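Local coordinates for protein aerobactin synthase IucA (Klebsiella pneumoniae subsp. pneumoniae, PDB 5JM8) that probably catalyses the ATP-dependent joining of citrate to a hydroxamate-bearing lysine derivative in assembly of the siderophore aerobactin, at residues Ala116-Ala121 with Ala154-Glu159; Asp123-Trp128 with Ala144-His149; Pro261-Arg266 with Val363-Thr368. All coordinates share one frame; numbering follows the deposited sequence.

Interaction 1. Residues Ala116-Ala121 with Ala154-Glu159; sequences AHTQQA and APKSHE
His117 ND1 donates a hydrogen bond to the carbonyl oxygen of Lys156, Lys156 O, at 3.2 Å. The bond is almost straight, with an N-H...O angle of 171°, and the oxygen lies close to the plane of the imidazole, at its edge. The N-H comes in nearly along the C=O axis of Lys156. His117 can reach it because its CG stands anti to its own carbonyl carbon (chi1 -61°), which projects the ring from helix 101-124 to the loop.

The same carbonyl oxygen lies over a face of the His158 ring, displaced toward its rim. His158 itself comes from the opposite direction and lies beside His117: the two imidazoles are nearly parallel, at 17°, but slid apart so that they hardly overlap, their centroids 4.4 Å apart. His117 ND1 and His158 CD2 are only 3.1 Å apart, close packing rather than a polar bond. Histidine suits both places, being flat enough to lie beside another ring and, at position 117, offering an N-H at its edge.

Next along the helix, the Thr118 side chain meets that of Lys156 at about a right angle, with Thr118 OG1 3.4 Å from Lys156 CG. The hydroxyl is bonded to Ser114 O one helical turn earlier, while Ser114 OG bonds to Lys156 N. Beyond its bend at CG, the lysine chain leads away from the helix, and its ammonium makes weak contacts with Leu145 O and the carboxylate of Asp172. This is an irregular loop packed on a helix flank, with the Lys156 side chain about 6 Å from the bound ATP.

Interaction 2. Residues Asp123-Trp128 with Ala144-His149; sequences DARHDW and ALLVGH. With ATP (adenosine-5'-triphosphate), chain I.
Trp128 NE1 makes the polar bond of this contact, donating to Ala144 O over 2.9 Å. The carbonyl oxygen lies in the plane of the indole and receives the hydrogen on a lone pair in its own carbonyl plane, with an N-H...O angle of 168°. The oxygen also accepts from Gln369 NE2, while Gln369 OE1 takes up the backbone N-H groups of Leu146 and Val147, so one glutamine side chain serves three backbone groups of this buried loop.

The ionic part lies within 123-128. Arg125 grips Asp127 side-on: its NE meets OD1 of Asp127 at 2.9 Å, on the syn lone pair, and its NH2 meets OD2. Bends at chi2 and chi3 fold the arginine chain back for this. Its remaining NH1 bonds to the carbonyl oxygens of Gln143 and Asp172, tying the residue that follows the helix to the start of the loop 144-149 and to the loop after helix 163-169.

Apolar packing centres on Leu146. Its CD1 lies 3.8 Å from Trp128 CD1 and also touches the aliphatic CB and CG of Arg125, while its other methyl, CD2, approaches the guanidinium. A branched leucine can thus serve two neighbours at once.

On the far side of the loop the contacts are with ATP. ATP C6 lies over one face of the His149 ring, displaced toward its rim, with His149 CD2 3.2 Å from ATP N1. Leu145, whose CB points away from 123-128, brings CD2 to 3.5 Å from ATP C8, and Gly148, whose backbone angles (phi 86°, psi -150°) would press a CB against the carbonyl oxygen before it, passes close to ATP N7. The segment 144-149 is therefore part of the wall of an adenine pocket, backed by the type I turn Arg125-Trp128 that follows helix 101-124.

Interaction 3. Residues Pro261-Arg266 with Val363-Thr368; sequences PTTSSR and VLVSLT. With ATP (adenosine-5'-triphosphate), chain I.
The type I turn Thr262-Ser265, closed by Ser265 N to Thr262 O at 2.7 Å, carries Thr263 toward the junction of strand 360-363 and helix 364-368, its CA 8.5 Å from Val363 CA. The turn forms the hairpin loop between antiparallel strands 258-261 and 267-269, and here it serves the ATP site. The contact between the segments is light and mostly apolar: Thr263 CG2 meets Val363 CG1 tip to tip at 4.1 Å and reaches Val365 CG1 in the same manner.

Threonine suits a place with two sides. While its methyl faces the valines, its hydroxyl is bonded to Glu142 OE1 and Gln429 NE2, Gln429 being one of the magnesium ligands. Ser366 OG, near the same methyl, is bonded instead to Ala141 O.

The rest of the loop handles phosphate. Arg266, extended from CG to NE, places the edge of its guanidinium against the beta-phosphate: NE bonds to ATP O1B and NH1 to ATP O2B, each at 3.2 Å. Ser264 OG donates to ATP O1G. At the other end of the nucleotide, Val365 uses its second methyl, CG2, which lies 3.4 Å from ATP N7.

Overall arrangement
All three contacts are largely buried, but interaction 3 lies nearest the centre of the chain, about 6 Å from it, against about 16 Å for the other two. Interactions 1 and 2 share helix 101-124 and the long loop before helix 163-169, and they touch where Lys156 and Pro155 pack on 145-149. Both combine an aromatic N-H to carbonyl bond with side-chain packing. Interaction 3 joins its segments through the Thr263 methyl, which meets two valine methyls and the Ser366 hydroxyl without a hydrogen bond, and spends its polar groups on ATP and its surroundings. Leu145 bridges interactions 2 and 3, packing on Thr263, Val365 and Ser366; 144-149 meets the adenine, whereas 261-266 holds the phosphates.

Interaction 1. Residues Ala116-Ala121 with Ala154-Glu159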
loop_
_atom_site.group_PDB
_atom_site.type_symbol
_atom_site.label_atom_id
_atom_site.label_comp_id
_atom_site.label_asym_id
_atom_site.label_seq_id
_atom_site.Cartn_x
_atom_site.Cartn_y
_atom_site.Cartn_z
ATOM N N ALA A 116 31.324 -13.566 19.964
ATOM C CA ALA A 116 30.508 -14.758 19.758
ATOM C C ALA A 116 29.061 -14.405 19.426
ATOM O O ALA A 116 28.456 -15.002 18.535
ATOM C CB ALA A 116 30.555 -15.640 20.985
ATOM N N HIS A 117 28.512 -13.439 20.157
ATOM C CA HIS A 117 27.144 -12.987 19.934
ATOM C C HIS A 117 26.977 -12.455 18.518
ATOM O O HIS A 117 25.944 -12.667 17.882
ATOM C CB HIS A 117 26.770 -11.904 20.945
ATOM C CG HIS A 117 26.819 -12.367 22.368
ATOM N ND1 HIS A 117 26.965 -11.497 23.428
ATOM C CD2 HIS A 117 26.752 -13.607 22.904
ATOM C CE1 HIS A 117 26.978 -12.184 24.556
ATOM N NE2 HIS A 117 26.852 -13.466 24.267
ATOM N N THR A 118 27.999 -11.757 18.036
ATOM C CA THR A 118 27.995 -11.214 16.685
ATOM C C THR A 118 27.933 -12.336 15.655
ATOM O O THR A 118 27.174 -12.259 14.692
ATOM C CB THR A 118 29.244 -10.355 16.418
ATOM O OG1 THR A 118 29.267 -9.246 17.322
ATOM C CG2 THR A 118 29.250 -9.834 14.984
ATOM N N GLN A 119 28.736 -13.374 15.862
ATOM C CA GLN A 119 28.777 -14.497 14.933
ATOM C C GLN A 119 27.418 -15.179 14.876
ATOM O O GLN A 119 26.963 -15.577 13.805
ATOM C CB GLN A 119 29.861 -15.500 15.342
ATOM C CG GLN A 119 30.021 -16.677 14.382
ATOM C CD GLN A 119 30.525 -16.253 13.013
ATOM O OE1 GLN A 119 31.595 -15.657 12.890
ATOM N NE2 GLN A 119 29.752 -16.556 11.979
ATOM N N GLN A 120 26.773 -15.303 16.032
ATOM C CA GLN A 120 25.433 -15.876 16.105
ATOM C C GLN A 120 24.476 -15.082 15.232
ATOM O O GLN A 120 23.767 -15.645 14.397
ATOM C CB GLN A 120 24.922 -15.897 17.550
ATOM C CG GLN A 120 25.610 -16.908 18.455
ATOM C CD GLN A 120 25.130 -16.822 19.894
ATOM O OE1 GLN A 120 24.582 -15.804 20.320
ATOM N NE2 GLN A 120 25.332 -17.896 20.650
ATOM N N ALA A 121 24.469 -13.768 15.431
ATOM C CA ALA A 121 23.581 -12.881 14.693
ATOM C C ALA A 121 23.825 -12.984 13.193
ATOM O O ALA A 121 22.882 -13.032 12.406
ATOM C CB ALA A 121 23.764 -11.450 15.161
ATOM N N ALA A 154 34.198 -4.328 22.681
ATOM C CA ALA A 154 33.073 -5.222 22.931
ATOM C C ALA A 154 31.743 -4.515 22.666
ATOM O O ALA A 154 30.980 -4.256 23.595
ATOM C CB ALA A 154 33.121 -5.736 24.357
ATOM N N PRO A 155 31.462 -4.205 21.391
ATOM C CA PRO A 155 30.247 -3.472 21.013
ATOM C C PRO A 155 28.951 -4.259 21.222
ATOM O O PRO A 155 27.879 -3.652 21.222
ATOM C CB PRO A 155 30.463 -3.187 19.525
ATOM C CG PRO A 155 31.396 -4.246 19.064
ATOM C CD PRO A 155 32.297 -4.528 20.220
ATOM N N LYS A 156 29.049 -5.575 21.398
ATOM C CA LYS A 156 27.867 -6.423 21.557
ATOM C C LYS A 156 27.868 -7.171 22.886
ATOM O O LYS A 156 27.493 -8.339 22.951
ATOM C CB LYS A 156 27.771 -7.426 20.401
ATOM C CG LYS A 156 27.617 -6.783 19.030
ATOM C CD LYS A 156 26.305 -6.016 18.915
ATOM C CE LYS A 156 26.115 -5.439 17.525
ATOM N NZ LYS A 156 24.888 -4.606 17.427
ATOM N N SER A 157 28.307 -6.495 23.941
ATOM C CA SER A 157 28.124 -6.998 25.294
ATOM C C SER A 157 26.682 -6.713 25.710
ATOM O O SER A 157 26.222 -5.577 25.608
ATOM C CB SER A 157 29.131 -6.352 26.253
ATOM O OG SER A 157 28.740 -6.513 27.606
ATOM N N HIS A 158 25.971 -7.747 26.160
ATOM C CA HIS A 158 24.535 -7.653 26.444
ATOM C C HIS A 158 24.176 -7.698 27.930
ATOM O O HIS A 158 22.995 -7.639 28.270
ATOM C CB HIS A 158 23.781 -8.797 25.760
ATOM C CG HIS A 158 24.115 -8.982 24.317
ATOM N ND1 HIS A 158 24.334 -7.924 23.457
ATOM C CD2 HIS A 158 24.253 -10.102 23.573
ATOM C CE1 HIS A 158 24.597 -8.389 22.253
ATOM N NE2 HIS A 158 24.557 -9.711 22.294
ATOM N N GLU A 159 25.179 -7.829 28.797
ATOM C CA GLU A 159 24.967 -8.131 30.218
ATOM C C GLU A 159 23.843 -7.305 30.858
ATOM O O GLU A 159 23.832 -6.080 30.736
ATOM C CB GLU A 159 26.266 -7.907 30.995
#

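Interaction 2. Residues Asp123-Trp128 with Ala144-His149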
loop_
_atom_site.group_PDB
_atom_site.type_symbol
_atom_site.label_atom_id
_atom_site.label_comp_id
_atom_site.label_asym_id
_atom_site.label_seq_id
_atom_site.Cartn_x
_atom_site.Cartn_y
_atom_site.Cartn_z
ATOM N N ASP A 123 24.972 -15.501 11.562
ATOM C CA ASP A 123 24.472 -16.793 11.102
ATOM C C ASP A 123 22.947 -16.850 11.131
ATOM O O ASP A 123 22.340 -17.697 10.478
ATOM C CB ASP A 123 25.044 -17.926 11.957
ATOM C CG ASP A 123 26.535 -18.134 11.741
ATOM O OD1 ASP A 123 27.035 -17.830 10.637
ATOM O OD2 ASP A 123 27.208 -18.610 12.680
ATOM N N ALA A 124 22.335 -15.950 11.895
ATOM C CA ALA A 124 20.882 -15.911 12.027
ATOM C C ALA A 124 20.227 -15.008 10.982
ATOM O O ALA A 124 19.063 -15.204 10.630
ATOM C CB ALA A 124 20.500 -15.446 13.424
ATOM N N ARG A 125 20.973 -14.017 10.498
ATOM C CA ARG A 125 20.427 -13.008 9.591
ATOM C C ARG A 125 20.803 -13.271 8.134
ATOM O O ARG A 125 21.652 -12.582 7.569
ATOM C CB ARG A 125 20.911 -11.615 10.001
ATOM C CG ARG A 125 20.401 -11.147 11.363
ATOM C CD ARG A 125 18.894 -10.910 11.366
ATOM N NE ARG A 125 18.496 -9.933 10.357
ATOM C CZ ARG A 125 18.519 -8.615 10.535
ATOM N NH1 ARG A 125 18.922 -8.094 11.688
ATOM N NH2 ARG A 125 18.140 -7.813 9.553
ATOM N N HIS A 126 20.155 -14.257 7.525
ATOM C CA HIS A 126 20.408 -14.588 6.126
ATOM C C HIS A 126 19.721 -13.596 5.201
ATOM O O HIS A 126 19.921 -13.620 3.987
ATOM C CB HIS A 126 19.937 -16.008 5.818
ATOM C CG HIS A 126 20.698 -17.067 6.550
ATOM N ND1 HIS A 126 21.741 -17.763 5.978
ATOM C CD2 HIS A 126 20.571 -17.547 7.809
ATOM C CE1 HIS A 126 22.221 -18.628 6.853
ATOM N NE2 HIS A 126 21.528 -18.518 7.972
ATOM N N ASP A 127 18.905 -12.725 5.784
ATOM C CA ASP A 127 18.240 -11.671 5.034
ATOM C C ASP A 127 19.148 -10.466 4.815
ATOM O O ASP A 127 18.819 -9.578 4.028
ATOM C CB ASP A 127 16.970 -11.221 5.761
ATOM C CG ASP A 127 17.241 -10.775 7.186
ATOM O OD1 ASP A 127 18.048 -11.435 7.869
ATOM O OD2 ASP A 127 16.649 -9.764 7.626
ATOM N N TRP A 128 20.290 -10.436 5.500
ATOM C CA TRP A 128 21.094 -9.220 5.553
ATOM C C TRP A 128 21.622 -8.813 4.180
ATOM O O TRP A 128 21.483 -7.659 3.779
ATOM C CB TRP A 128 22.264 -9.377 6.527
ATOM C CG TRP A 128 22.898 -8.058 6.858
ATOM C CD1 TRP A 128 22.633 -7.269 7.942
ATOM C CD2 TRP A 128 23.883 -7.361 6.084
ATOM N NE1 TRP A 128 23.398 -6.128 7.892
ATOM C CE2 TRP A 128 24.174 -6.161 6.762
ATOM C CE3 TRP A 128 24.548 -7.637 4.886
ATOM C CZ2 TRP A 128 25.102 -5.239 6.283
ATOM C CZ3 TRP A 128 25.471 -6.722 4.413
ATOM C CH2 TRP A 128 25.737 -5.538 5.109
ATOM N N ALA A 144 19.744 -3.311 11.139
ATOM C CA ALA A 144 20.705 -3.857 10.186
ATOM C C ALA A 144 22.140 -3.761 10.692
ATOM O O ALA A 144 23.070 -4.201 10.016
ATOM C CB ALA A 144 20.573 -3.146 8.847
ATOM N N LEU A 145 22.321 -3.186 11.878
ATOM C CA LEU A 145 23.650 -3.084 12.474
ATOM C C LEU A 145 23.987 -4.339 13.278
ATOM O O LEU A 145 23.428 -4.571 14.351
ATOM C CB LEU A 145 23.745 -1.843 13.369
ATOM C CG LEU A 145 25.103 -1.574 14.029
ATOM C CD1 LEU A 145 26.152 -1.228 12.988
ATOM C CD2 LEU A 145 24.991 -0.472 15.069
ATOM N N LEU A 146 24.911 -5.139 12.751
ATOM C CA LEU A 146 25.319 -6.386 13.392
ATOM C C LEU A 146 26.726 -6.290 13.973
ATOM O O LEU A 146 27.100 -7.085 14.831
ATOM C CB LEU A 146 25.253 -7.549 12.398
ATOM C CG LEU A 146 23.885 -7.877 11.797
ATOM C CD1 LEU A 146 23.997 -9.132 10.945
ATOM C CD2 LEU A 146 22.815 -8.043 12.877
ATOM N N VAL A 147 27.507 -5.327 13.497
ATOM C CA VAL A 147 28.870 -5.143 13.983
ATOM C C VAL A 147 28.882 -4.294 15.245
ATOM O O VAL A 147 29.679 -4.527 16.152
ATOM C CB VAL A 147 29.768 -4.476 12.921
ATOM C CG1 VAL A 147 31.147 -4.179 13.496
ATOM C CG2 VAL A 147 29.883 -5.361 11.692
ATOM N N GLY A 148 28.001 -3.302 15.293
ATOM C CA GLY A 148 27.932 -2.400 16.426
ATOM C C GLY A 148 28.916 -1.259 16.265
ATOM O O GLY A 148 29.229 -0.861 15.145
ATOM N N HIS A 149 29.406 -0.736 17.385
ATOM C CA HIS A 149 30.376 0.356 17.367
ATOM C C HIS A 149 31.695 -0.111 16.756
ATOM O O HIS A 149 32.309 -1.064 17.234
ATOM C CB HIS A 149 30.609 0.890 18.778
ATOM C CG HIS A 149 31.168 2.277 18.813
ATOM N ND1 HIS A 149 32.325 2.631 18.156
ATOM C CD2 HIS A 149 30.728 3.398 19.431
ATOM C CE1 HIS A 149 32.573 3.913 18.364
ATOM N NE2 HIS A 149 31.618 4.401 19.134
HETATM P PG ATP I . 18.755 6.665 21.608
HETATM O O1G ATP I . 17.583 5.723 21.489
HETATM O O2G ATP I . 19.288 7.137 20.277
HETATM O O3G ATP I . 18.542 7.786 22.597
HETATM P PB ATP I . 20.986 6.088 23.381
HETATM O O1B ATP I . 21.281 4.804 24.116
HETATM O O2B ATP I . 20.514 7.298 24.156
HETATM O O3B ATP I . 19.961 5.744 22.174
HETATM P PA ATP I . 23.794 6.574 23.088
HETATM O O1A ATP I . 23.731 6.829 24.573
HETATM O O2A ATP I . 24.553 7.525 22.197
HETATM O O3A ATP I . 22.289 6.492 22.519
HETATM O "O5'" ATP I . 24.359 5.098 22.800
HETATM C "C5'" ATP I . 24.461 4.679 21.443
HETATM C "C4'" ATP I . 24.262 3.178 21.296
HETATM O "O4'" ATP I . 24.442 2.839 19.920
HETATM C "C3'" ATP I . 25.256 2.356 22.102
HETATM O "O3'" ATP I . 24.555 1.365 22.865
HETATM C "C2'" ATP I . 26.179 1.713 21.084
HETATM O "O2'" ATP I . 26.448 0.347 21.395
HETATM C "C1'" ATP I . 25.429 1.817 19.766
HETATM N N9 ATP I . 26.329 2.172 18.646
HETATM C C8 ATP I . 26.506 1.412 17.554
HETATM N N7 ATP I . 27.388 1.993 16.702
HETATM C C5 ATP I . 27.783 3.151 17.258
HETATM C C6 ATP I . 28.698 4.247 16.882
HETATM N N6 ATP I . 29.367 4.184 15.706
HETATM N N1 ATP I . 28.833 5.281 17.743
HETATM C C2 ATP I . 28.162 5.331 18.911
HETATM N N3 ATP I . 27.314 4.365 19.310
HETATM C C4 ATP I . 27.085 3.268 18.544
#

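Interaction 3. Residues Pro261-Arg266 with Val363-Thr368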
loop_
_atom_site.group_PDB
_atom_site.type_symbol
_atom_site.label_atom_id
_atom_site.label_comp_id
_atom_site.label_asym_id
_atom_site.label_seq_id
_atom_site.Cartn_x
_atom_site.Cartn_y
_atom_site.Cartn_z
ATOM N N PRO A 261 12.917 -3.016 18.641
ATOM C CA PRO A 261 14.092 -2.392 19.258
ATOM C C PRO A 261 15.029 -1.808 18.204
ATOM O O PRO A 261 15.322 -2.476 17.214
ATOM C CB PRO A 261 14.757 -3.547 20.021
ATOM C CG PRO A 261 14.172 -4.796 19.452
ATOM C CD PRO A 261 12.791 -4.437 19.009
ATOM N N THR A 262 15.474 -0.573 18.410
ATOM C CA THR A 262 16.339 0.100 17.448
ATOM C C THR A 262 17.806 -0.131 17.797
ATOM O O THR A 262 18.118 -0.922 18.687
ATOM C CB THR A 262 16.050 1.613 17.395
ATOM O OG1 THR A 262 16.416 2.223 18.639
ATOM C CG2 THR A 262 14.574 1.860 17.122
ATOM N N THR A 263 18.698 0.559 17.091
ATOM C CA THR A 263 20.138 0.419 17.294
ATOM C C THR A 263 20.551 0.526 18.766
ATOM O O THR A 263 21.529 -0.095 19.187
ATOM C CB THR A 263 20.918 1.486 16.495
ATOM O OG1 THR A 263 20.232 2.742 16.568
ATOM C CG2 THR A 263 21.058 1.074 15.036
ATOM N N SER A 264 19.800 1.303 19.540
ATOM C CA SER A 264 20.131 1.556 20.941
ATOM C C SER A 264 19.420 0.592 21.887
ATOM O O SER A 264 19.570 0.691 23.106
ATOM C CB SER A 264 19.772 2.992 21.316
ATOM O OG SER A 264 18.423 3.274 20.992
ATOM N N SER A 265 18.637 -0.320 21.316
ATOM C CA SER A 265 17.924 -1.359 22.066
ATOM C C SER A 265 16.839 -0.806 22.997
ATOM O O SER A 265 15.698 -1.266 22.956
ATOM C CB SER A 265 18.904 -2.210 22.880
ATOM O OG SER A 265 19.838 -2.864 22.038
ATOM N N ARG A 266 17.184 0.166 23.838
ATOM C CA ARG A 266 16.222 0.691 24.807
ATOM C C ARG A 266 15.190 1.592 24.152
ATOM O O ARG A 266 14.158 1.892 24.753
ATOM C CB ARG A 266 16.935 1.452 25.928
ATOM C CG ARG A 266 17.741 2.671 25.496
ATOM C CD ARG A 266 18.106 3.492 26.726
ATOM N NE ARG A 266 19.147 4.487 26.485
ATOM C CZ ARG A 266 19.642 5.280 27.431
ATOM N NH1 ARG A 266 20.588 6.160 27.137
ATOM N NH2 ARG A 266 19.191 5.196 28.676
ATOM N N VAL A 363 19.474 5.437 9.754
ATOM C CA VAL A 363 20.520 5.800 10.696
ATOM C C VAL A 363 21.870 5.560 10.020
ATOM O O VAL A 363 22.088 4.526 9.388
ATOM C CB VAL A 363 20.414 5.006 12.013
ATOM C CG1 VAL A 363 20.634 3.515 11.768
ATOM C CG2 VAL A 363 21.397 5.548 13.038
ATOM N N LEU A 364 22.767 6.531 10.148
ATOM C CA LEU A 364 24.018 6.533 9.398
ATOM C C LEU A 364 24.893 5.318 9.708
ATOM O O LEU A 364 25.547 4.774 8.815
ATOM C CB LEU A 364 24.790 7.823 9.691
ATOM C CG LEU A 364 26.143 8.023 9.004
ATOM C CD1 LEU A 364 25.990 8.053 7.494
ATOM C CD2 LEU A 364 26.811 9.299 9.507
ATOM N N VAL A 365 24.890 4.892 10.968
ATOM C CA VAL A 365 25.807 3.856 11.438
ATOM C C VAL A 365 25.596 2.516 10.729
ATOM O O VAL A 365 26.529 1.729 10.579
ATOM C CB VAL A 365 25.667 3.646 12.964
ATOM C CG1 VAL A 365 24.290 3.104 13.318
ATOM C CG2 VAL A 365 26.753 2.718 13.477
ATOM N N SER A 366 24.369 2.262 10.294
ATOM C CA SER A 366 24.052 1.016 9.610
ATOM C C SER A 366 24.572 1.034 8.175
ATOM O O SER A 366 24.871 -0.012 7.598
ATOM C CB SER A 366 22.541 0.771 9.622
ATOM O OG SER A 366 22.053 0.704 10.949
ATOM N N LEU A 367 24.688 2.231 7.608
ATOM C CA LEU A 367 25.102 2.379 6.218
ATOM C C LEU A 367 26.609 2.228 6.089
ATOM O O LEU A 367 27.105 1.525 5.209
ATOM C CB LEU A 367 24.662 3.739 5.669
ATOM C CG LEU A 367 23.160 4.015 5.668
ATOM C CD1 LEU A 367 22.893 5.466 5.316
ATOM C CD2 LEU A 367 22.443 3.090 4.697
ATOM N N THR A 368 27.332 2.896 6.977
ATOM C CA THR A 368 28.788 2.876 6.960
ATOM C C THR A 368 29.355 1.518 7.359
ATOM O O THR A 368 30.440 1.144 6.913
ATOM C CB THR A 368 29.360 3.917 7.913
ATOM O OG1 THR A 368 28.956 3.589 9.246
ATOM C CG2 THR A 368 28.864 5.307 7.554
HETATM P PG ATP I . 18.755 6.665 21.608
HETATM O O1G ATP I . 17.583 5.723 21.489
HETATM O O2G ATP I . 19.288 7.137 20.277
HETATM O O3G ATP I . 18.542 7.786 22.597
HETATM P PB ATP I . 20.986 6.088 23.381
HETATM O O1B ATP I . 21.281 4.804 24.116
HETATM O O2B ATP I . 20.514 7.298 24.156
HETATM O O3B ATP I . 19.961 5.744 22.174
HETATM P PA ATP I . 23.794 6.574 23.088
HETATM O O1A ATP I . 23.731 6.829 24.573
HETATM O O2A ATP I . 24.553 7.525 22.197
HETATM O O3A ATP I . 22.289 6.492 22.519
HETATM O "O5'" ATP I . 24.359 5.098 22.800
HETATM C "C5'" ATP I . 24.461 4.679 21.443
HETATM C "C4'" ATP I . 24.262 3.178 21.296
HETATM O "O4'" ATP I . 24.442 2.839 19.920
HETATM C "C3'" ATP I . 25.256 2.356 22.102
HETATM O "O3'" ATP I . 24.555 1.365 22.865
HETATM C "C2'" ATP I . 26.179 1.713 21.084
HETATM O "O2'" ATP I . 26.448 0.347 21.395
HETATM C "C1'" ATP I . 25.429 1.817 19.766
HETATM N N9 ATP I . 26.329 2.172 18.646
HETATM C C8 ATP I . 26.506 1.412 17.554
HETATM N N7 ATP I . 27.388 1.993 16.702
HETATM C C5 ATP I . 27.783 3.151 17.258
HETATM C C6 ATP I . 28.698 4.247 16.882
HETATM N N6 ATP I . 29.367 4.184 15.706
HETATM N N1 ATP I . 28.833 5.281 17.743
HETATM C C2 ATP I . 28.162 5.331 18.911
HETATM N N3 ATP I . 27.314 4.365 19.310
HETATM C C4 ATP I . 27.085 3.268 18.544
#